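PDB 4G54: general Secretion Pathway Protein, which probably binds peptidoglycan through its periplasmic domain and so links the type II secretion system of Vibrio vulnificus to the cell wall. Local coordinates for residues W18-R30 with L104-Q117. Numbering follows the deposited sequence.
Sequences WLGESAVARMTTR and LLTGEQRLTFTVSQ
Thr106 OG1 is gripped by three partners: it accepts Gln109 N at 2.9 Å and Glu108 N, and it lies 2.6 Å from a water that donates to Ala23 O across the contact. The hydroxyl stands between its own backbone N and carbonyl carbon (chi1 71°), where it can cap the following amides as an ST turn and ST motif; threonine suits the place because its methyl CG2 still packs against Ala23 O and Val24 CA. The turn 106-109 closes the edge hairpin of the antiparallel sheet in the GspA peptidase C39-like domain, and segment 18-30, the loop leading into helix 30-40, lies across it. Thr106 O receives Arg26 NH1 at 3.2 Å, in the carbonyl plane on a lone pair. The arginine chain, extended from CG to NE, lays one guanidinium face over Glu108 CG and the Gly107 carbonyl, whereas Glu108 OE1, 4.0 Å from Arg26 NH2, lies well out of the guanidinium plane, where no N-H points at it, so any attraction is probably electrostatic only. Gly107, without a side chain, lets NH1 come within 3.4 Å of its CA.

Farther along, Val24 fills the apolar centre: CG1 meets Leu104 CD1 at 3.6 Å and Phe113 CZ at 3.7 Å. Leu104 CD1 and Gln117 CB lie over opposite faces of the Phe113 ring, each toward the rim. Beyond it, Gln117 NE2 donates to Glu21 OE2 at 2.9 Å, from above the carboxylate plane. The same amide's OE1 accepts Thr114 N in the capping box of helix 115-121, which fixes its orientation and presents NE2 to Glu21. Buried apolar packing of Val24 on Leu104 and Phe113 thus lies between polar clasps that hold the loop to the hairpin.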
ATOM      1  N   TRP A  18     -23.402  15.659   6.913  1.00 53.44           N
ATOM      2  CA  TRP A  18     -22.228  15.166   6.078  1.00 52.00           C
ATOM      3  C   TRP A  18     -22.628  15.178   4.593  1.00 52.26           C
ATOM      4  O   TRP A  18     -22.460  14.189   3.852  1.00 48.55           O
ATOM      5  CB  TRP A  18     -21.753  13.768   6.546  1.00 49.59           C
ATOM      6  CG  TRP A  18     -20.705  13.904   7.602  1.00 48.44           C
ATOM      7  CD1 TRP A  18     -20.901  13.918   8.966  1.00 49.33           C
ATOM      8  CD2 TRP A  18     -19.314  14.138   7.396  1.00 44.11           C
ATOM      9  NE1 TRP A  18     -19.704  14.119   9.615  1.00 47.57           N
ATOM     10  CE2 TRP A  18     -18.715  14.262   8.677  1.00 43.77           C
ATOM     11  CE3 TRP A  18     -18.498  14.214   6.256  1.00 40.98           C
ATOM     12  CZ2 TRP A  18     -17.353  14.477   8.844  1.00 39.72           C
ATOM     13  CZ3 TRP A  18     -17.133  14.425   6.429  1.00 43.33           C
ATOM     14  CH2 TRP A  18     -16.573  14.535   7.715  1.00 40.82           C
ATOM     15  N   LEU A  19     -23.176  16.332   4.189  1.00 54.51           N
ATOM     16  CA  LEU A  19     -24.088  16.412   3.044  1.00 57.00           C
ATOM     17  C   LEU A  19     -25.184  15.369   3.298  1.00 57.73           C
ATOM     18  O   LEU A  19     -25.815  15.420   4.376  1.00 60.01           O
ATOM     19  CB  LEU A  19     -23.376  16.269   1.697  1.00 55.86           C
ATOM     20  CG  LEU A  19     -22.954  17.594   1.076  1.00 59.38           C
ATOM     21  CD1 LEU A  19     -21.439  17.830   1.167  1.00 56.70           C
ATOM     22  CD2 LEU A  19     -23.434  17.654  -0.402  1.00 61.04           C
ATOM     23  N   GLY A  20     -25.416  14.434   2.368  1.00 57.12           N
ATOM     24  CA  GLY A  20     -26.401  13.356   2.625  1.00 57.81           C
ATOM     25  C   GLY A  20     -25.861  12.032   3.177  1.00 57.25           C
ATOM     26  O   GLY A  20     -26.631  11.142   3.529  1.00 58.13           O
ATOM     27  N   GLU A  21     -24.539  11.873   3.265  1.00 55.55           N
ATOM     28  CA  GLU A  21     -24.017  10.542   3.613  1.00 54.19           C
ATOM     29  C   GLU A  21     -23.258  10.434   4.960  1.00 52.77           C
ATOM     30  O   GLU A  21     -22.020  10.278   5.005  1.00 51.41           O
ATOM     31  CB  GLU A  21     -23.234   9.913   2.432  1.00 54.26           C
ATOM     32  CG  GLU A  21     -24.030   9.762   1.088  1.00 54.80           C
ATOM     33  CD  GLU A  21     -23.865  10.974   0.195  1.00 57.47           C
ATOM     34  OE1 GLU A  21     -22.911  11.731   0.456  1.00 57.06           O
ATOM     35  OE2 GLU A  21     -24.665  11.183  -0.753  1.00 56.97           O
ATOM     36  N   SER A  22     -24.014  10.481   6.061  1.00 51.99           N
ATOM     37  CA  SER A  22     -23.402  10.303   7.392  1.00 49.82           C
ATOM     38  C   SER A  22     -22.740   8.886   7.600  1.00 46.34           C
ATOM     39  O   SER A  22     -21.832   8.753   8.408  1.00 45.26           O
ATOM     40  CB  SER A  22     -24.365  10.714   8.536  1.00 52.63           C
ATOM     41  OG  SER A  22     -25.341   9.718   8.823  1.00 57.27           O
ATOM     42  N   ALA A  23     -23.204   7.857   6.880  1.00 43.38           N
ATOM     43  CA  ALA A  23     -22.594   6.507   6.972  1.00 40.73           C
ATOM     44  C   ALA A  23     -21.109   6.529   6.599  1.00 37.86           C
ATOM     45  O   ALA A  23     -20.351   5.694   7.131  1.00 35.75           O
ATOM     46  CB  ALA A  23     -23.292   5.539   6.071  1.00 41.16           C
ATOM     47  N   VAL A  24     -20.706   7.422   5.683  1.00 37.40           N
ATOM     48  CA  VAL A  24     -19.300   7.408   5.230  1.00 37.17           C
ATOM     49  C   VAL A  24     -18.378   7.847   6.287  1.00 37.75           C
ATOM     50  O   VAL A  24     -17.168   7.536   6.209  1.00 37.36           O
ATOM     51  CB  VAL A  24     -18.948   8.406   4.100  1.00 38.16           C
ATOM     52  CG1 VAL A  24     -18.193   7.692   2.966  1.00 37.33           C
ATOM     53  CG2 VAL A  24     -20.063   9.274   3.688  1.00 44.16           C
ATOM     54  N   ALA A  25     -18.902   8.644   7.220  1.00 40.13           N
ATOM     55  CA  ALA A  25     -18.130   9.323   8.262  1.00 40.51           C
ATOM     56  C   ALA A  25     -18.133   8.601   9.597  1.00 40.99           C
ATOM     57  O   ALA A  25     -18.023   9.236  10.651  1.00 43.36           O
ATOM     58  CB  ALA A  25     -18.684  10.733   8.467  1.00 42.60           C
ATOM     59  N   ARG A  26     -18.291   7.278   9.578  1.00 37.57           N
ATOM     60  CA  ARG A  26     -18.241   6.509  10.796  1.00 35.90           C
ATOM     61  C   ARG A  26     -16.930   6.591  11.657  1.00 34.54           C
ATOM     62  O   ARG A  26     -17.003   6.667  12.890  1.00 35.73           O
ATOM     63  CB  ARG A  26     -18.501   5.048  10.431  1.00 35.09           C
ATOM     64  CG  ARG A  26     -18.422   4.204  11.621  1.00 40.20           C
ATOM     65  CD  ARG A  26     -18.949   2.801  11.405  1.00 43.08           C
ATOM     66  NE  ARG A  26     -18.618   2.004  12.581  1.00 44.87           N
ATOM     67  CZ  ARG A  26     -17.393   1.536  12.868  1.00 44.88           C
ATOM     68  NH1 ARG A  26     -16.360   1.733  12.045  1.00 35.93           N
ATOM     69  NH2 ARG A  26     -17.215   0.840  13.991  1.00 45.25           N
ATOM     70  N   MET A  27     -15.769   6.458  11.004  1.00 30.33           N
ATOM     71  CA  MET A  27     -14.491   6.394  11.699  1.00 27.99           C
ATOM     72  C   MET A  27     -14.018   7.810  11.848  1.00 28.62           C
ATOM     73  O   MET A  27     -13.849   8.571  10.859  1.00 28.58           O
ATOM     74  CB  MET A  27     -13.452   5.599  10.878  1.00 24.76           C
ATOM     75  CG  MET A  27     -13.874   4.138  10.808  1.00 25.05           C
ATOM     76  SD  MET A  27     -12.697   2.980  10.101  1.00 26.05           S
ATOM     77  CE  MET A  27     -12.596   3.564   8.381  1.00 24.00           C
ATOM     78  N   THR A  28     -13.786   8.204  13.081  1.00 27.44           N
ATOM     79  CA  THR A  28     -13.573   9.619  13.353  1.00 27.98           C
ATOM     80  C   THR A  28     -12.141  10.016  13.684  1.00 26.51           C
ATOM     81  O   THR A  28     -11.857  11.201  13.851  1.00 30.16           O
ATOM     82  CB  THR A  28     -14.502  10.076  14.523  1.00 29.69           C
ATOM     83  OG1 THR A  28     -14.147   9.299  15.666  1.00 34.02           O
ATOM     84  CG2 THR A  28     -15.934   9.778  14.173  1.00 31.54           C
ATOM     85  N   THR A  29     -11.227   9.048  13.730  1.00 25.60           N
ATOM     86  CA  THR A  29      -9.823   9.350  13.922  1.00 24.41           C
ATOM     87  C   THR A  29      -9.024   8.591  12.929  1.00 23.89           C
ATOM     88  O   THR A  29      -9.464   7.515  12.438  1.00 22.91           O
ATOM     89  CB  THR A  29      -9.281   8.953  15.307  1.00 26.93           C
ATOM     90  OG1 THR A  29      -9.268   7.527  15.436  1.00 27.67           O
ATOM     91  CG2 THR A  29     -10.137   9.522  16.422  1.00 29.32           C
ATOM     92  N   ARG A  30      -7.838   9.142  12.661  1.00 22.17           N
ATOM     93  CA  ARG A  30      -6.931   8.518  11.694  1.00 20.98           C
ATOM     94  C   ARG A  30      -6.527   7.132  12.211  1.00 20.25           C
ATOM     95  O   ARG A  30      -6.433   6.206  11.442  1.00 18.74           O
ATOM     96  CB  ARG A  30      -5.745   9.402  11.425  1.00 21.29           C
ATOM     97  CG  ARG A  30      -4.960   8.871  10.190  1.00 22.29           C
ATOM     98  CD  ARG A  30      -3.628   9.559   9.875  1.00 23.65           C
ATOM     99  NE  ARG A  30      -3.580  10.986  10.145  1.00 29.55           N
ATOM    100  CZ  ARG A  30      -3.915  11.921   9.292  1.00 30.68           C
ATOM    101  NH1 ARG A  30      -4.298  11.609   8.051  1.00 28.93           N
ATOM    102  NH2 ARG A  30      -3.845  13.229   9.671  1.00 32.98           N
ATOM    103  N   LEU A 104     -15.805   2.366  -1.147  1.00 20.43           N
ATOM    104  CA  LEU A 104     -15.358   2.825   0.187  1.00 19.72           C
ATOM    105  C   LEU A 104     -15.727   1.794   1.255  1.00 22.89           C
ATOM    106  O   LEU A 104     -16.805   1.189   1.204  1.00 23.53           O
ATOM    107  CB  LEU A 104     -16.013   4.157   0.498  1.00 21.30           C
ATOM    108  CG  LEU A 104     -15.748   5.264  -0.538  1.00 20.71           C
ATOM    109  CD1 LEU A 104     -16.450   6.521  -0.009  1.00 23.03           C
ATOM    110  CD2 LEU A 104     -14.237   5.447  -0.707  1.00 20.09           C
ATOM    111  N   LEU A 105     -14.853   1.634   2.234  1.00 20.83           N
ATOM    112  CA  LEU A 105     -15.098   0.777   3.439  1.00 20.73           C
ATOM    113  C   LEU A 105     -15.080   1.639   4.688  1.00 23.11           C
ATOM    114  O   LEU A 105     -14.109   2.323   4.951  1.00 21.28           O
ATOM    115  CB  LEU A 105     -14.059  -0.343   3.514  1.00 20.27           C
ATOM    116  CG  LEU A 105     -13.855  -1.166   2.256  1.00 22.12           C
ATOM    117  CD1 LEU A 105     -12.691  -2.186   2.465  1.00 23.21           C
ATOM    118  CD2 LEU A 105     -15.106  -1.992   1.951  1.00 26.09           C
ATOM    119  N   THR A 106     -16.164   1.588   5.481  1.00 22.78           N
ATOM    120  CA  THR A 106     -16.370   2.538   6.580  1.00 24.54           C
ATOM    121  C   THR A 106     -16.067   1.911   7.924  1.00 25.69           C
ATOM    122  O   THR A 106     -16.148   2.582   8.954  1.00 28.31           O
ATOM    123  CB  THR A 106     -17.829   3.070   6.633  1.00 26.33           C
ATOM    124  OG1 THR A 106     -18.661   1.945   7.095  1.00 26.08           O
ATOM    125  CG2 THR A 106     -18.353   3.570   5.315  1.00 28.13           C
ATOM    126  N   GLY A 107     -15.691   0.636   7.976  1.00 26.37           N
ATOM    127  CA  GLY A 107     -15.607  -0.094   9.253  1.00 26.78           C
ATOM    128  C   GLY A 107     -16.916  -0.883   9.566  1.00 27.21           C
ATOM    129  O   GLY A 107     -16.931  -1.810  10.362  1.00 30.69           O
ATOM    130  N   GLU A 108     -17.973  -0.502   8.855  1.00 26.55           N
ATOM    131  CA  GLU A 108     -19.278  -1.189   8.965  1.00 28.27           C
ATOM    132  C   GLU A 108     -19.935  -1.522   7.664  1.00 28.29           C
ATOM    133  O   GLU A 108     -20.679  -2.505   7.602  1.00 29.37           O
ATOM    134  CB  GLU A 108     -20.216  -0.365   9.838  1.00 30.69           C
ATOM    135  CG  GLU A 108     -19.799  -0.633  11.327  1.00 39.95           C
ATOM    136  CD  GLU A 108     -19.754  -2.137  11.801  1.00 50.66           C
ATOM    137  OE1 GLU A 108     -18.724  -2.549  12.448  1.00 49.38           O
ATOM    138  OE2 GLU A 108     -20.741  -2.889  11.553  1.00 55.56           O
ATOM    139  N   GLN A 109     -19.756  -0.692   6.668  1.00 26.76           N
ATOM    140  CA  GLN A 109     -20.415  -0.872   5.388  1.00 26.84           C
ATOM    141  C   GLN A 109     -19.461  -0.750   4.212  1.00 26.65           C
ATOM    142  O   GLN A 109     -18.499   0.011   4.265  1.00 25.35           O
ATOM    143  CB  GLN A 109     -21.494   0.225   5.198  1.00 29.45           C
ATOM    144  CG  GLN A 109     -22.576   0.152   6.248  1.00 37.32           C
ATOM    145  CD  GLN A 109     -23.568   1.290   6.041  1.00 41.17           C
ATOM    146  OE1 GLN A 109     -24.217   1.397   4.991  1.00 45.66           O
ATOM    147  NE2 GLN A 109     -23.687   2.135   7.049  1.00 47.12           N
ATOM    148  N   ARG A 110     -19.747  -1.494   3.159  1.00 26.00           N
ATOM    149  CA  ARG A 110     -19.192  -1.175   1.849  1.00 26.21           C
ATOM    150  C   ARG A 110     -20.118  -0.253   1.049  1.00 27.16           C
ATOM    151  O   ARG A 110     -21.280  -0.622   0.755  1.00 30.14           O
ATOM    152  CB  ARG A 110     -18.961  -2.497   1.116  1.00 27.15           C
ATOM    153  CG  ARG A 110     -18.351  -2.345  -0.247  1.00 28.77           C
ATOM    154  CD  ARG A 110     -18.373  -3.778  -0.959  1.00 37.29           C
ATOM    155  NE  ARG A 110     -17.459  -3.919  -2.105  0.50 33.94           N
ATOM    156  CZ  ARG A 110     -16.359  -4.682  -2.190  0.50 29.62           C
ATOM    157  NH1 ARG A 110     -15.912  -5.467  -1.197  0.50 28.76           N
ATOM    158  NH2 ARG A 110     -15.697  -4.648  -3.339  0.50 33.65           N
ATOM    159  N   LEU A 111     -19.623   0.938   0.723  1.00 25.88           N
ATOM    160  CA  LEU A 111     -20.352   1.982  -0.048  1.00 28.07           C
ATOM    161  C   LEU A 111     -19.701   2.314  -1.399  1.00 28.27           C
ATOM    162  O   LEU A 111     -18.490   2.256  -1.553  1.00 27.74           O
ATOM    163  CB  LEU A 111     -20.382   3.330   0.723  1.00 29.63           C
ATOM    164  CG  LEU A 111     -20.827   3.178   2.178  1.00 35.28           C
ATOM    165  CD1 LEU A 111     -20.771   4.504   2.929  1.00 35.97           C
ATOM    166  CD2 LEU A 111     -22.177   2.545   2.271  1.00 40.81           C
ATOM    167  N   THR A 112     -20.534   2.689  -2.378  1.00 29.13           N
ATOM    168  CA  THR A 112     -20.025   3.167  -3.652  1.00 29.61           C
ATOM    169  C   THR A 112     -20.383   4.640  -3.762  1.00 29.41           C
ATOM    170  O   THR A 112     -21.561   4.996  -3.594  1.00 30.76           O
ATOM    171  CB  THR A 112     -20.635   2.377  -4.822  1.00 32.73           C
ATOM    172  OG1 THR A 112     -20.138   1.036  -4.723  1.00 35.82           O
ATOM    173  CG2 THR A 112     -20.134   2.916  -6.154  1.00 36.64           C
ATOM    174  N   PHE A 113     -19.407   5.467  -4.069  1.00 26.45           N
ATOM    175  CA  PHE A 113     -19.644   6.916  -4.257  1.00 26.74           C
ATOM    176  C   PHE A 113     -19.325   7.237  -5.676  1.00 26.29           C
ATOM    177  O   PHE A 113     -18.329   6.757  -6.229  1.00 27.03           O
ATOM    178  CB  PHE A 113     -18.623   7.649  -3.379  1.00 28.35           C
ATOM    179  CG  PHE A 113     -19.188   8.229  -2.116  1.00 27.89           C
ATOM    180  CD1 PHE A 113     -20.288   7.697  -1.494  1.00 34.10           C
ATOM    181  CD2 PHE A 113     -18.486   9.267  -1.501  1.00 33.15           C
ATOM    182  CE1 PHE A 113     -20.753   8.240  -0.299  1.00 36.82           C
ATOM    183  CE2 PHE A 113     -18.952   9.814  -0.319  1.00 33.48           C
ATOM    184  CZ  PHE A 113     -20.129   9.310   0.232  1.00 31.13           C
ATOM    185  N   THR A 114     -20.118   8.163  -6.264  1.00 25.03           N
ATOM    186  CA  THR A 114     -19.747   8.740  -7.548  1.00 25.50           C
ATOM    187  C   THR A 114     -18.596   9.750  -7.350  1.00 23.67           C
ATOM    188  O   THR A 114     -18.277  10.132  -6.226  1.00 22.98           O
ATOM    189  CB  THR A 114     -20.931   9.521  -8.135  1.00 26.47           C
ATOM    190  OG1 THR A 114     -21.241  10.619  -7.271  1.00 28.01           O
ATOM    191  CG2 THR A 114     -22.171   8.642  -8.227  1.00 31.02           C
ATOM    192  N   VAL A 115     -17.983  10.185  -8.444  1.00 24.85           N
ATOM    193  CA  VAL A 115     -16.948  11.239  -8.369  1.00 26.51           C
ATOM    194  C   VAL A 115     -17.526  12.477  -7.661  1.00 24.73           C
ATOM    195  O   VAL A 115     -16.901  13.067  -6.777  1.00 25.28           O
ATOM    196  CB  VAL A 115     -16.503  11.680  -9.764  1.00 30.77           C
ATOM    197  CG1 VAL A 115     -15.362  12.705  -9.650  1.00 31.85           C
ATOM    198  CG2 VAL A 115     -15.951  10.535 -10.444  1.00 32.01           C
ATOM    199  N   SER A 116     -18.731  12.882  -8.077  1.00 25.05           N
ATOM    200  CA  SER A 116     -19.348  14.037  -7.443  1.00 25.16           C
ATOM    201  C   SER A 116     -19.468  13.875  -5.922  1.00 24.47           C
ATOM    202  O   SER A 116     -19.107  14.769  -5.166  1.00 25.95           O
ATOM    203  CB  SER A 116     -20.695  14.318  -8.078  1.00 24.07           C
ATOM    204  OG  SER A 116     -21.271  15.444  -7.498  1.00 24.91           O
ATOM    205  N   GLN A 117     -19.909  12.699  -5.468  1.00 24.04           N
ATOM    206  CA  GLN A 117     -20.080  12.511  -4.016  1.00 24.73           C
ATOM    207  C   GLN A 117     -18.721  12.560  -3.342  1.00 23.73           C
ATOM    208  O   GLN A 117     -18.565  13.243  -2.291  1.00 25.77           O
ATOM    209  CB  GLN A 117     -20.735  11.193  -3.769  1.00 24.72           C
ATOM    210  CG  GLN A 117     -22.196  11.155  -4.071  1.00 25.33           C
ATOM    211  CD  GLN A 117     -22.733   9.712  -3.901  1.00 30.90           C
ATOM    212  OE1 GLN A 117     -22.334   8.802  -4.646  1.00 29.71           O
ATOM    213  NE2 GLN A 117     -23.535   9.491  -2.862  1.00 36.74           N
TER
HETATM  214  O   HOH W   1     -20.877   3.164   7.856  1.00 22.46           O